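Local atomic coordinates of DPS family protein (Vibrio cholerae O1 biovar El Tor, PDB entry 3IQ1), a protein that probably binds ferric iron and oxidises metal ions, as in other ferritin-like proteins of the Dps family, and assembles into a shell of twelve subunits. Residues 25-30 with 68-73. Numbering follows the deposited sequence.
Sequences NLLANY and DELAER
L70 pushes one methyl, CD2, into the hollow formed by L26, L27 and Y30, and this one methyl is the L70 atom in its closest approaches to all three. Its nearest backbone neighbour is CA of L27, 3.7 Å from L70 CD2, which places the methyl against the main chain of the opposing helix. CD1 of the Y30 ring also lies 3.7 Å from L70 CD2, meeting it obliquely, while CD2 of L26 closes a third side at 3.9 Å from the same methyl. The side chains of L26 and L70 lie roughly perpendicular to each other. L70 already faces the other helix, and with CG anti to the backbone N (chi1 -174°) its branches are carried on toward L26 and L27.

Packing slackens toward A71, whose CB stands 4.5 Å from CD2 of L27. A71 also packs against W42 of a third subunit, and the partly exposed D68 and E72 pair with charges of other subunits: D68 with R38 of that third subunit, E72 with K149 of a second. The interface itself is purely apolar; the hydroxyl of Y30 finds its partners elsewhere, in Q121 and Q147.

The two segments run nearly antiparallel, at 159°, with axes 10.1 Å apart at closest approach, as expected for neighbouring helices in the four-helix bundle of a ferritin-like fold. Here helix 13-43 meets helix 49-76 close to the centre of the chain. L26 also touches helices 103-131 and 134-158, tying the contact into the bundle core, whereas L27 packs on Y88 of the short helix 85-91.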
loop_
_atom_site.group_PDB
_atom_site.type_symbol
_atom_site.label_atom_id
_atom_site.label_comp_id
_atom_site.label_asym_id
_atom_site.label_seq_id
_atom_site.Cartn_x
_atom_site.Cartn_y
_atom_site.Cartn_z
ATOM N N ASN B 25 -14.505 33.168 -17.712
ATOM C CA ASN B 25 -15.534 33.696 -16.763
ATOM C C ASN B 25 -15.949 32.621 -15.776
ATOM O O ASN B 25 -16.166 32.854 -14.604
ATOM C CB ASN B 25 -16.732 34.278 -17.500
ATOM C CG ASN B 25 -16.407 35.573 -18.175
ATOM O OD1 ASN B 25 -15.499 36.336 -17.745
ATOM N ND2 ASN B 25 -17.190 35.890 -19.228
ATOM N N LEU B 26 -16.024 31.394 -16.257
ATOM C CA LEU B 26 -16.309 30.272 -15.371
ATOM C C LEU B 26 -15.229 30.119 -14.301
ATOM O O LEU B 26 -15.533 29.894 -13.138
ATOM C CB LEU B 26 -16.479 28.989 -16.154
ATOM C CG LEU B 26 -16.840 27.698 -15.385
ATOM C CD1 LEU B 26 -18.193 27.755 -14.737
ATOM C CD2 LEU B 26 -16.729 26.514 -16.334
ATOM N N LEU B 27 -13.973 30.169 -14.718
ATOM C CA LEU B 27 -12.807 30.065 -13.827
ATOM C C LEU B 27 -12.864 31.136 -12.747
ATOM O O LEU B 27 -12.622 30.839 -11.586
ATOM C CB LEU B 27 -11.528 30.165 -14.669
ATOM C CG LEU B 27 -10.221 30.206 -13.895
ATOM C CD1 LEU B 27 -10.054 28.974 -13.029
ATOM C CD2 LEU B 27 -9.066 30.356 -14.853
ATOM N N ALA B 28 -13.219 32.359 -13.118
ATOM C CA ALA B 28 -13.419 33.440 -12.134
ATOM C C ALA B 28 -14.432 33.096 -11.062
ATOM O O ALA B 28 -14.194 33.324 -9.874
ATOM C CB ALA B 28 -13.817 34.721 -12.841
ATOM N N ASN B 29 -15.567 32.535 -11.496
ATOM C CA ASN B 29 -16.568 32.094 -10.567
ATOM C C ASN B 29 -16.033 30.991 -9.669
ATOM O O ASN B 29 -16.280 31.003 -8.468
ATOM C CB ASN B 29 -17.816 31.657 -11.302
ATOM C CG ASN B 29 -18.656 32.860 -11.784
ATOM O OD1 ASN B 29 -19.093 32.886 -12.970
ATOM N ND2 ASN B 29 -18.901 33.793 -10.948
ATOM N N TYR B 30 -15.360 29.998 -10.244
ATOM C CA TYR B 30 -14.758 28.959 -9.422
ATOM C C TYR B 30 -13.851 29.488 -8.347
ATOM O O TYR B 30 -13.824 28.964 -7.219
ATOM C CB TYR B 30 -14.001 27.922 -10.246
ATOM C CG TYR B 30 -14.777 26.738 -10.721
ATOM C CD1 TYR B 30 -15.446 26.739 -11.932
ATOM C CD2 TYR B 30 -14.842 25.599 -9.969
ATOM C CE1 TYR B 30 -16.147 25.655 -12.366
ATOM C CE2 TYR B 30 -15.550 24.475 -10.438
ATOM C CZ TYR B 30 -16.206 24.520 -11.598
ATOM O OH TYR B 30 -16.918 23.399 -12.005
ATOM N N ASP B 68 -7.879 23.597 -11.689
ATOM C CA ASP B 68 -6.635 23.168 -12.373
ATOM C C ASP B 68 -6.963 22.745 -13.828
ATOM O O ASP B 68 -6.340 23.216 -14.790
ATOM C CB ASP B 68 -6.013 21.963 -11.649
ATOM C CG ASP B 68 -5.619 22.237 -10.174
ATOM O OD1 ASP B 68 -5.627 23.414 -9.772
ATOM O OD2 ASP B 68 -5.259 21.257 -9.421
ATOM N N GLU B 69 -7.972 21.908 -13.961
ATOM C CA GLU B 69 -8.372 21.331 -15.253
ATOM C C GLU B 69 -8.946 22.403 -16.184
ATOM O O GLU B 69 -8.768 22.360 -17.370
ATOM C CB GLU B 69 -9.281 20.086 -15.113
ATOM C CG GLU B 69 -9.353 19.126 -16.375
ATOM C CD GLU B 69 -10.008 17.734 -16.136
ATOM O OE1 GLU B 69 -10.080 16.928 -17.086
ATOM O OE2 GLU B 69 -10.436 17.432 -15.011
ATOM N N LEU B 70 -9.648 23.356 -15.603
ATOM C CA LEU B 70 -10.212 24.440 -16.376
ATOM C C LEU B 70 -9.160 25.400 -16.926
ATOM O O LEU B 70 -9.169 25.731 -18.111
ATOM C CB LEU B 70 -11.228 25.148 -15.488
ATOM C CG LEU B 70 -12.093 26.223 -15.971
ATOM C CD1 LEU B 70 -12.821 25.796 -17.280
ATOM C CD2 LEU B 70 -13.129 26.526 -14.828
ATOM N N ALA B 71 -8.196 25.819 -16.094
ATOM C CA ALA B 71 -7.107 26.642 -16.583
ATOM C C ALA B 71 -6.325 25.911 -17.688
ATOM O O ALA B 71 -5.992 26.549 -18.693
ATOM C CB ALA B 71 -6.135 27.021 -15.442
ATOM N N GLU B 72 -6.105 24.616 -17.519
ATOM C CA GLU B 72 -5.391 23.794 -18.534
ATOM C C GLU B 72 -6.206 23.720 -19.842
ATOM O O GLU B 72 -5.623 23.735 -20.931
ATOM C CB GLU B 72 -5.141 22.396 -18.041
ATOM C CG GLU B 72 -4.178 22.283 -16.977
ATOM C CD GLU B 72 -3.870 20.837 -16.698
ATOM O OE1 GLU B 72 -4.773 19.934 -16.879
ATOM O OE2 GLU B 72 -2.727 20.641 -16.286
ATOM N N ARG B 73 -7.522 23.623 -19.750
ATOM C CA ARG B 73 -8.365 23.615 -20.972
ATOM C C ARG B 73 -8.226 24.950 -21.724
ATOM O O ARG B 73 -8.147 24.976 -22.919
ATOM C CB ARG B 73 -9.848 23.326 -20.660
ATOM C CG ARG B 73 -10.718 23.107 -21.866
ATOM C CD ARG B 73 -10.328 21.883 -22.696
ATOM N NE ARG B 73 -10.887 21.929 -24.030
ATOM C CZ ARG B 73 -10.452 21.186 -25.040
ATOM N NH1 ARG B 73 -9.524 20.257 -24.812
ATOM N NH2 ARG B 73 -10.982 21.308 -26.248
#